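Local structure of enoyl-CoA hydratase/isomerase family protein (Mycobacterium tuberculosis, 4FN7) at residues A48-S59 / K94-I105; G82-L90 / M107-G115. The protein probably acts as an enoyl-CoA hydratase or isomerase of the crotonase superfamily, working on acyl-CoA thioesters in lipid metabolism. All coordinates share one frame; numbering follows the deposited sequence. Where two conformers were deposited one is given.

Contact 1 (48-59 with 94-105) and contact 2 (82-90 with 107-115) lie side by side in the crotonase fold, their centres about 11 Å apart. Their segments alternate along the chain: strand 48-52, the end of helix 73-90, strands 96-100 and 103-105, then helix 107-112. Contact 1 pairs two neighbouring parallel strands of the main sheet, then reaches strand 103-105 of a second, smaller sheet; contact 2 packs the two helices. The contacts touch directly, with Met98 CE 3.3 Å from Leu111 O and Phe58 CE2 3.5 Å from Gly108 O. Helix 107-112 therefore lies against both the strands and helix 73-90, tying sheet and helices into one buried interior.

Contact 1: residues A48-S59 / K94-I105; sequences ALVITGNGRVFS and KPVVMACTGHAI
With CG anti to the backbone N (chi1 -178°), Phe58 lays its ring alongside the end of strand 96-100, while a bend at chi2 (-68°) sets the sulfur of Met98 against both that ring and Ile51. Met98 SD makes an oblique Met-aromatic contact with Phe58, 3.8 Å from Phe58 CZ, and packs 3.7 Å from Ile51 CB; a flexible thioether is well suited to both. Ala99 O meets the ring at its edge, 3.5 Å from Phe58 CD1, and Cys100 SG and the small Ala104 CB pack against the same residue.

Strands 48-52 and 96-100 are parallel neighbours in the crotonase sheet, bonded alternately from Leu49 N to Pro95 O, Val97 N to Leu49 O, Ile51 N to Val97 O and Ala99 N to Ile51 O. Branched Val50 and Val97 suit the extended chain on the face turned to helix 184-195.

Beyond these strands, Thr101 OG1 donates to a lone pair of Asn54 O (2.9 Å), in the carbonyl plane. Asn54 OD1 holds the turn by accepting from both Arg56 N and Val57 N, an Asx motif. The chain turns a corner at Phe58, and Ser59 then pairs in parallel with strand 103-105: His103 O accepts from Phe58 N and Ser59 N, and Ile105 N reaches Ser59 O at 3.0 Å.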
loop_
_atom_site.group_PDB
_atom_site.type_symbol
_atom_site.label_atom_id
_atom_site.label_comp_id
_atom_site.label_asym_id
_atom_site.label_seq_id
_atom_site.Cartn_x
_atom_site.Cartn_y
_atom_site.Cartn_z
ATOM N N ALA A 48 -18.297 -18.585 -10.551
ATOM C CA ALA A 48 -17.800 -17.218 -10.435
ATOM C C ALA A 48 -18.834 -16.242 -10.982
ATOM O O ALA A 48 -19.732 -16.633 -11.731
ATOM C CB ALA A 48 -16.474 -17.061 -11.166
ATOM N N LEU A 49 -18.718 -14.978 -10.574
ATOM C CA LEU A 49 -19.596 -13.917 -11.057
ATOM C C LEU A 49 -18.810 -12.972 -11.933
ATOM O O LEU A 49 -17.651 -12.669 -11.638
ATOM C CB LEU A 49 -20.132 -13.054 -9.913
ATOM C CG LEU A 49 -20.868 -13.570 -8.692
ATOM C CD1 LEU A 49 -21.448 -12.383 -7.944
ATOM C CD2 LEU A 49 -21.960 -14.514 -9.118
ATOM N N VAL A 50 -19.460 -12.488 -12.979
ATOM C CA VAL A 50 -18.994 -11.339 -13.730
ATOM C C VAL A 50 -20.066 -10.271 -13.620
ATOM O O VAL A 50 -21.241 -10.533 -13.864
ATOM C CB VAL A 50 -18.787 -11.682 -15.207
ATOM C CG1 VAL A 50 -18.467 -10.420 -16.006
ATOM C CG2 VAL A 50 -17.693 -12.717 -15.360
ATOM N N ILE A 51 -19.659 -9.069 -13.230
ATOM C CA ILE A 51 -20.566 -7.929 -13.180
ATOM C C ILE A 51 -20.088 -6.879 -14.175
ATOM O O ILE A 51 -18.921 -6.475 -14.145
ATOM C CB ILE A 51 -20.658 -7.334 -11.756
ATOM C CG1 ILE A 51 -21.299 -8.358 -10.811
ATOM C CG2 ILE A 51 -21.464 -6.040 -11.768
ATOM C CD1 ILE A 51 -21.171 -8.006 -9.344
ATOM N N THR A 52 -20.986 -6.439 -15.051
ATOM C CA THR A 52 -20.636 -5.468 -16.084
ATOM C C THR A 52 -21.514 -4.231 -15.992
ATOM O O THR A 52 -22.559 -4.251 -15.340
ATOM C CB THR A 52 -20.825 -6.043 -17.514
ATOM O OG1 THR A 52 -22.168 -5.809 -17.970
ATOM C CG2 THR A 52 -20.520 -7.547 -17.561
ATOM N N GLY A 53 -21.078 -3.160 -16.652
ATOM C CA GLY A 53 -21.931 -2.012 -16.895
ATOM C C GLY A 53 -22.536 -2.083 -18.287
ATOM O O GLY A 53 -22.742 -3.176 -18.841
ATOM N N ASN A 54 -22.849 -0.924 -18.851
ATOM C CA ASN A 54 -23.368 -0.859 -20.214
ATOM C C ASN A 54 -22.336 -0.279 -21.185
ATOM O O ASN A 54 -21.146 -0.258 -20.882
ATOM C CB ASN A 54 -24.731 -0.138 -20.281
ATOM C CG ASN A 54 -24.652 1.355 -19.945
ATOM O OD1 ASN A 54 -23.576 1.954 -19.914
ATOM N ND2 ASN A 54 -25.816 1.967 -19.719
ATOM N N GLY A 55 -22.778 0.181 -22.349
ATOM C CA GLY A 55 -21.850 0.690 -23.347
ATOM C C GLY A 55 -21.280 2.061 -23.034
ATOM O O GLY A 55 -20.346 2.525 -23.695
ATOM N N ARG A 56 -21.836 2.709 -22.016
ATOM C CA ARG A 56 -21.458 4.074 -21.681
ATOM C C ARG A 56 -20.666 4.146 -20.380
ATOM O O ARG A 56 -19.672 4.863 -20.296
ATOM C CB ARG A 56 -22.711 4.942 -21.576
ATOM C CG ARG A 56 -22.422 6.404 -21.298
ATOM C CD ARG A 56 -23.674 7.134 -20.859
ATOM N NE ARG A 56 -23.389 8.522 -20.512
ATOM C CZ ARG A 56 -24.319 9.416 -20.188
ATOM N NH1 ARG A 56 -25.596 9.071 -20.179
ATOM N NH2 ARG A 56 -23.967 10.658 -19.882
ATOM N N VAL A 57 -21.103 3.399 -19.371
ATOM C CA VAL A 57 -20.509 3.473 -18.043
ATOM C C VAL A 57 -20.449 2.112 -17.371
ATOM O O VAL A 57 -21.164 1.181 -17.756
ATOM C CB VAL A 57 -21.332 4.383 -17.094
ATOM C CG1 VAL A 57 -21.405 5.801 -17.623
ATOM C CG2 VAL A 57 -22.735 3.822 -16.876
ATOM N N PHE A 58 -19.610 2.004 -16.344
ATOM C CA PHE A 58 -19.795 0.942 -15.368
ATOM C C PHE A 58 -20.950 1.403 -14.478
ATOM O O PHE A 58 -22.043 0.835 -14.510
ATOM C CB PHE A 58 -18.525 0.691 -14.564
ATOM C CG PHE A 58 -18.654 -0.435 -13.572
ATOM C CD1 PHE A 58 -18.766 -1.749 -14.007
ATOM C CD2 PHE A 58 -18.667 -0.184 -12.211
ATOM C CE1 PHE A 58 -18.894 -2.789 -13.104
ATOM C CE2 PHE A 58 -18.791 -1.221 -11.297
ATOM C CZ PHE A 58 -18.901 -2.529 -11.746
ATOM N N SER A 59 -20.716 2.466 -13.713
ATOM C CA SER A 59 -21.789 3.162 -13.008
ATOM C C SER A 59 -21.343 4.560 -12.620
ATOM O O SER A 59 -20.214 4.757 -12.158
ATOM C CB SER A 59 -22.227 2.409 -11.758
ATOM O OG SER A 59 -23.058 3.235 -10.948
ATOM N N LYS A 94 -17.563 -16.903 -3.997
ATOM C CA LYS A 94 -17.044 -17.257 -5.310
ATOM C C LYS A 94 -16.250 -16.084 -5.856
ATOM O O LYS A 94 -16.502 -14.934 -5.474
ATOM C CB LYS A 94 -18.191 -17.554 -6.277
ATOM C CG LYS A 94 -19.293 -18.419 -5.703
ATOM C CD LYS A 94 -18.830 -19.844 -5.409
ATOM C CE LYS A 94 -19.940 -20.668 -4.766
ATOM N NZ LYS A 94 -21.150 -20.735 -5.627
ATOM N N PRO A 95 -15.301 -16.352 -6.765
ATOM C CA PRO A 95 -14.595 -15.217 -7.363
ATOM C C PRO A 95 -15.558 -14.269 -8.078
ATOM O O PRO A 95 -16.518 -14.712 -8.724
ATOM C CB PRO A 95 -13.655 -15.882 -8.368
ATOM C CG PRO A 95 -13.406 -17.248 -7.795
ATOM C CD PRO A 95 -14.731 -17.645 -7.185
ATOM N N VAL A 96 -15.292 -12.969 -7.956
ATOM C CA VAL A 96 -16.111 -11.929 -8.556
ATOM C C VAL A 96 -15.218 -11.112 -9.477
ATOM O O VAL A 96 -14.202 -10.547 -9.041
ATOM C CB VAL A 96 -16.700 -10.993 -7.478
ATOM C CG1 VAL A 96 -17.484 -9.850 -8.126
ATOM C CG2 VAL A 96 -17.572 -11.781 -6.501
ATOM N N VAL A 97 -15.586 -11.053 -10.749
ATOM C CA VAL A 97 -14.809 -10.300 -11.726
ATOM C C VAL A 97 -15.634 -9.151 -12.262
ATOM O O VAL A 97 -16.753 -9.345 -12.720
ATOM C CB VAL A 97 -14.342 -11.191 -12.900
ATOM C CG1 VAL A 97 -13.463 -10.394 -13.857
ATOM C CG2 VAL A 97 -13.588 -12.399 -12.373
ATOM N N MET A 98 -15.072 -7.945 -12.192
ATOM C CA MET A 98 -15.757 -6.760 -12.678
ATOM C C MET A 98 -15.321 -6.441 -14.094
ATOM O O MET A 98 -14.128 -6.331 -14.367
ATOM C CB MET A 98 -15.455 -5.560 -11.780
ATOM C CG MET A 98 -15.857 -5.745 -10.341
ATOM S SD MET A 98 -17.642 -5.804 -10.169
ATOM C CE MET A 98 -17.793 -6.029 -8.391
ATOM N N ALA A 99 -16.300 -6.288 -14.981
ATOM C CA ALA A 99 -16.076 -5.786 -16.329
ATOM C C ALA A 99 -16.433 -4.308 -16.347
ATOM O O ALA A 99 -17.599 -3.940 -16.488
ATOM C CB ALA A 99 -16.929 -6.547 -17.327
ATOM N N CYS A 100 -15.417 -3.470 -16.173
ATOM C CA CYS A 100 -15.600 -2.031 -16.145
ATOM C C CYS A 100 -15.725 -1.521 -17.577
ATOM O O CYS A 100 -14.723 -1.300 -18.254
ATOM C CB CYS A 100 -14.406 -1.391 -15.447
ATOM S SG CYS A 100 -14.650 0.313 -14.975
ATOM N N THR A 101 -16.963 -1.347 -18.034
ATOM C CA THR A 101 -17.256 -1.140 -19.449
ATOM C C THR A 101 -17.379 0.338 -19.804
ATOM O O THR A 101 -17.676 0.702 -20.944
ATOM C CB THR A 101 -18.552 -1.872 -19.829
ATOM O OG1 THR A 101 -19.564 -1.585 -18.855
ATOM C CG2 THR A 101 -18.318 -3.378 -19.863
ATOM N N GLY A 102 -17.151 1.180 -18.805
ATOM C CA GLY A 102 -17.124 2.617 -18.973
ATOM C C GLY A 102 -16.661 3.198 -17.657
ATOM O O GLY A 102 -16.131 2.491 -16.806
ATOM N N HIS A 103 -16.880 4.484 -17.456
ATOM C CA HIS A 103 -16.411 5.152 -16.250
ATOM C C HIS A 103 -17.072 4.625 -14.985
ATOM O O HIS A 103 -18.198 4.122 -15.025
ATOM C CB HIS A 103 -16.624 6.653 -16.397
ATOM C CG HIS A 103 -16.117 7.183 -17.697
ATOM N ND1 HIS A 103 -14.774 7.224 -18.001
ATOM C CD2 HIS A 103 -16.766 7.643 -18.791
ATOM C CE1 HIS A 103 -14.615 7.709 -19.217
ATOM N NE2 HIS A 103 -15.809 7.973 -19.719
ATOM N N ALA A 104 -16.367 4.747 -13.869
ATOM C CA ALA A 104 -16.856 4.279 -12.583
ATOM C C ALA A 104 -16.629 5.396 -11.577
ATOM O O ALA A 104 -15.488 5.693 -11.209
ATOM C CB ALA A 104 -16.123 3.000 -12.157
ATOM N N ILE A 105 -17.720 6.022 -11.154
ATOM C CA ILE A 105 -17.647 7.222 -10.332
ATOM C C ILE A 105 -18.347 7.017 -9.003
ATOM O O ILE A 105 -19.444 6.461 -8.952
ATOM C CB ILE A 105 -18.321 8.415 -11.046
ATOM C CG1 ILE A 105 -17.794 8.564 -12.478
ATOM C CG2 ILE A 105 -18.139 9.709 -10.239
ATOM C CD1 ILE A 105 -16.307 8.886 -12.565
HETATM O O HOH W 1 -17.776 2.968 -22.664
#

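Contact 2: residues G82-L90 / M107-G115; sequences GFELAYRLL and MGAFLLSCG
The last turns of helix 73-90 (82-90) and helix 107-112 run nearly parallel, their axes 16° apart in direction and 9.9 Å at closest approach; the backbones close up toward Leu90 and Cys114, the latter in the type I turn Leu112-Gly115 after the helix. Cys114 makes the most extensive contact. Its SG, anti to the carbonyl carbon (chi1 -62°), enters beside Ala86, 3.4 Å from Ala86 CB, where a methyl allows so near an approach. Leu89 CB meets Cys114 CB at 3.9 Å, and Leu90 lays CG against the sulfur and CD2 3.7 Å from Cys114 CA. One turn before Cys114, the methyls Leu111 CD1 and Leu89 CD1 are pressed to 3.5 Å, tighter than usual for two carbons.

In the crotonase fold both helices lie side by side against the sheet, Leu112 meeting Met98 and Cys100; helix 139-148 adds Ala141 and Met145 against Phe110, and helix 28-44 receives Leu85.

At the other end Met107, bent at chi2 and chi3, packs CE 3.4 Å from Gly82 O; glycine, having no side chain, suits this spot close to the Met107 sulfur. That sulfur sits obliquely by the Phe83 ring, Met107 SD to Phe83 CE1 3.8 Å, in a Met-aromatic contact, and also lies at the edge of the Phe110 ring, in its plane. Phe110 CD2 in turn meets the edge of Phe83, so two wide aromatic residues and one pliable thioether fill the space where the backbones stand farther apart. Near Leu90 a water lies within hydrogen-bonding distance of both Leu89 O and Cys114 O, sharing its protons among more acceptors than these.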
loop_
_atom_site.group_PDB
_atom_site.type_symbol
_atom_site.label_atom_id
_atom_site.label_comp_id
_atom_site.label_asym_id
_atom_site.label_seq_id
_atom_site.Cartn_x
_atom_site.Cartn_y
_atom_site.Cartn_z
ATOM N N GLY A 82 -26.128 0.498 -0.603
ATOM C CA GLY A 82 -24.977 0.447 -1.484
ATOM C C GLY A 82 -23.794 -0.190 -0.784
ATOM O O GLY A 82 -23.095 -1.038 -1.339
ATOM N N PHE A 83 -23.564 0.218 0.454
ATOM C CA PHE A 83 -22.438 -0.328 1.191
ATOM C C PHE A 83 -22.677 -1.759 1.657
ATOM O O PHE A 83 -21.736 -2.539 1.762
ATOM C CB PHE A 83 -22.040 0.613 2.328
ATOM C CG PHE A 83 -21.604 1.961 1.837
ATOM C CD1 PHE A 83 -20.688 2.059 0.805
ATOM C CD2 PHE A 83 -22.141 3.120 2.365
ATOM C CE1 PHE A 83 -20.283 3.295 0.325
ATOM C CE2 PHE A 83 -21.743 4.361 1.888
ATOM C CZ PHE A 83 -20.816 4.446 0.867
ATOM N N GLU A 84 -23.939 -2.116 1.882
ATOM C CA GLU A 84 -24.282 -3.510 2.162
ATOM C C GLU A 84 -24.002 -4.400 0.946
ATOM O O GLU A 84 -23.504 -5.518 1.083
ATOM C CB GLU A 84 -25.748 -3.641 2.575
ATOM C CG GLU A 84 -26.072 -5.004 3.145
ATOM C CD GLU A 84 -25.326 -5.258 4.436
ATOM O OE1 GLU A 84 -25.419 -4.407 5.345
ATOM O OE2 GLU A 84 -24.642 -6.296 4.542
ATOM N N LEU A 85 -24.330 -3.901 -0.240
ATOM C CA LEU A 85 -23.998 -4.593 -1.479
ATOM C C LEU A 85 -22.481 -4.778 -1.603
ATOM O O LEU A 85 -22.001 -5.850 -1.973
ATOM C CB LEU A 85 -24.546 -3.811 -2.673
ATOM C CG LEU A 85 -24.369 -4.443 -4.045
ATOM C CD1 LEU A 85 -25.052 -5.803 -4.091
ATOM C CD2 LEU A 85 -24.946 -3.520 -5.100
ATOM N N ALA A 86 -21.720 -3.737 -1.285
ATOM C CA ALA A 86 -20.268 -3.849 -1.292
ATOM C C ALA A 86 -19.797 -4.931 -0.320
ATOM O O ALA A 86 -18.949 -5.750 -0.656
ATOM C CB ALA A 86 -19.623 -2.503 -0.956
ATOM N N TYR A 87 -20.357 -4.933 0.885
ATOM C CA TYR A 87 -20.014 -5.951 1.866
ATOM C C TYR A 87 -20.327 -7.350 1.314
ATOM O O TYR A 87 -19.519 -8.277 1.429
ATOM C CB TYR A 87 -20.771 -5.706 3.173
ATOM C CG TYR A 87 -20.349 -6.610 4.304
ATOM C CD1 TYR A 87 -19.504 -6.155 5.308
ATOM C CD2 TYR A 87 -20.794 -7.930 4.369
ATOM C CE1 TYR A 87 -19.114 -6.987 6.351
ATOM C CE2 TYR A 87 -20.410 -8.766 5.402
ATOM C CZ TYR A 87 -19.570 -8.292 6.389
ATOM O OH TYR A 87 -19.191 -9.137 7.408
ATOM N N ARG A 88 -21.503 -7.492 0.713
ATOM C CA ARG A 88 -21.936 -8.771 0.151
ATOM C C ARG A 88 -20.957 -9.277 -0.902
ATOM O O ARG A 88 -20.602 -10.456 -0.924
ATOM C CB ARG A 88 -23.332 -8.644 -0.457
ATOM C CG ARG A 88 -23.910 -9.969 -0.909
ATOM C CD ARG A 88 -25.302 -9.809 -1.479
ATOM N NE ARG A 88 -25.848 -11.126 -1.809
ATOM C CZ ARG A 88 -27.017 -11.338 -2.399
ATOM N NH1 ARG A 88 -27.791 -10.323 -2.754
ATOM N NH2 ARG A 88 -27.401 -12.581 -2.643
ATOM N N LEU A 89 -20.498 -8.383 -1.770
ATOM C CA LEU A 89 -19.592 -8.786 -2.832
ATOM C C LEU A 89 -18.167 -9.041 -2.346
ATOM O O LEU A 89 -17.519 -9.974 -2.806
ATOM C CB LEU A 89 -19.612 -7.769 -3.973
ATOM C CG LEU A 89 -20.914 -7.830 -4.783
ATOM C CD1 LEU A 89 -21.048 -6.610 -5.678
ATOM C CD2 LEU A 89 -20.996 -9.119 -5.604
ATOM N N LEU A 90 -17.672 -8.213 -1.427
ATOM C CA LEU A 90 -16.333 -8.408 -0.878
ATOM C C LEU A 90 -16.232 -9.711 -0.093
ATOM O O LEU A 90 -15.151 -10.279 0.031
ATOM C CB LEU A 90 -15.943 -7.237 0.024
ATOM C CG LEU A 90 -15.410 -5.988 -0.691
ATOM C CD1 LEU A 90 -15.337 -4.804 0.268
ATOM C CD2 LEU A 90 -14.057 -6.236 -1.343
ATOM N N MET A 107 -20.014 5.781 -5.927
ATOM C CA MET A 107 -20.438 4.413 -5.600
ATOM C C MET A 107 -20.127 3.417 -6.729
ATOM O O MET A 107 -19.955 2.226 -6.469
ATOM C CB MET A 107 -21.925 4.354 -5.232
ATOM C CG MET A 107 -22.399 2.983 -4.728
ATOM S SD MET A 107 -21.680 2.456 -3.146
ATOM C CE MET A 107 -21.242 0.759 -3.522
ATOM N N GLY A 108 -20.077 3.889 -7.970
ATOM C CA GLY A 108 -19.636 3.046 -9.067
ATOM C C GLY A 108 -18.199 2.581 -8.881
ATOM O O GLY A 108 -17.881 1.416 -9.126
ATOM N N ALA A 109 -17.319 3.487 -8.463
ATOM C CA ALA A 109 -15.939 3.110 -8.168
ATOM C C ALA A 109 -15.861 2.203 -6.941
ATOM O O ALA A 109 -15.029 1.299 -6.892
ATOM C CB ALA A 109 -15.072 4.345 -7.960
ATOM N N PHE A 110 -16.719 2.437 -5.951
ATOM C CA PHE A 110 -16.709 1.599 -4.750
ATOM C C PHE A 110 -17.172 0.184 -5.095
ATOM O O PHE A 110 -16.579 -0.790 -4.643
ATOM C CB PHE A 110 -17.571 2.200 -3.631
ATOM C CG PHE A 110 -17.282 3.655 -3.358
ATOM C CD1 PHE A 110 -16.018 4.184 -3.576
ATOM C CD2 PHE A 110 -18.285 4.494 -2.907
ATOM C CE1 PHE A 110 -15.763 5.537 -3.348
ATOM C CE2 PHE A 110 -18.039 5.846 -2.680
ATOM C CZ PHE A 110 -16.775 6.363 -2.901
ATOM N N LEU A 111 -18.223 0.077 -5.901
ATOM C CA LEU A 111 -18.679 -1.227 -6.373
ATOM C C LEU A 111 -17.569 -1.939 -7.152
ATOM O O LEU A 111 -17.286 -3.128 -6.933
ATOM C CB LEU A 111 -19.919 -1.051 -7.248
ATOM C CG LEU A 111 -20.477 -2.314 -7.901
ATOM C CD1 LEU A 111 -20.872 -3.316 -6.845
ATOM C CD2 LEU A 111 -21.667 -1.980 -8.783
ATOM N N LEU A 112 -16.945 -1.223 -8.076
ATOM C CA LEU A 112 -15.864 -1.788 -8.875
ATOM C C LEU A 112 -14.789 -2.388 -7.963
ATOM O O LEU A 112 -14.246 -3.464 -8.232
ATOM C CB LEU A 112 -15.251 -0.697 -9.760
ATOM C CG LEU A 112 -14.080 -1.093 -10.657
ATOM C CD1 LEU A 112 -14.518 -2.105 -11.691
ATOM C CD2 LEU A 112 -13.488 0.144 -11.323
ATOM N N SER A 113 -14.514 -1.693 -6.863
ATOM C CA SER A 113 -13.455 -2.048 -5.927
ATOM C C SER A 113 -13.790 -3.269 -5.071
ATOM O O SER A 113 -12.988 -3.675 -4.236
ATOM C CB SER A 113 -13.139 -0.851 -5.017
ATOM O OG SER A 113 -12.736 0.285 -5.771
ATOM N N CYS A 114 -14.974 -3.839 -5.271
ATOM C CA CYS A 114 -15.352 -5.069 -4.574
ATOM C C CYS A 114 -15.008 -6.338 -5.352
ATOM O O CYS A 114 -15.153 -7.438 -4.825
ATOM C CB CYS A 114 -16.843 -5.069 -4.260
ATOM S SG CYS A 114 -17.336 -3.739 -3.167
ATOM N N GLY A 115 -14.574 -6.210 -6.604
ATOM C CA GLY A 115 -14.251 -7.390 -7.392
ATOM C C GLY A 115 -12.903 -7.975 -7.028
ATOM O O GLY A 115 -11.956 -7.254 -6.719
HETATM O O HOH W 2 -15.046 -10.248 -3.979
#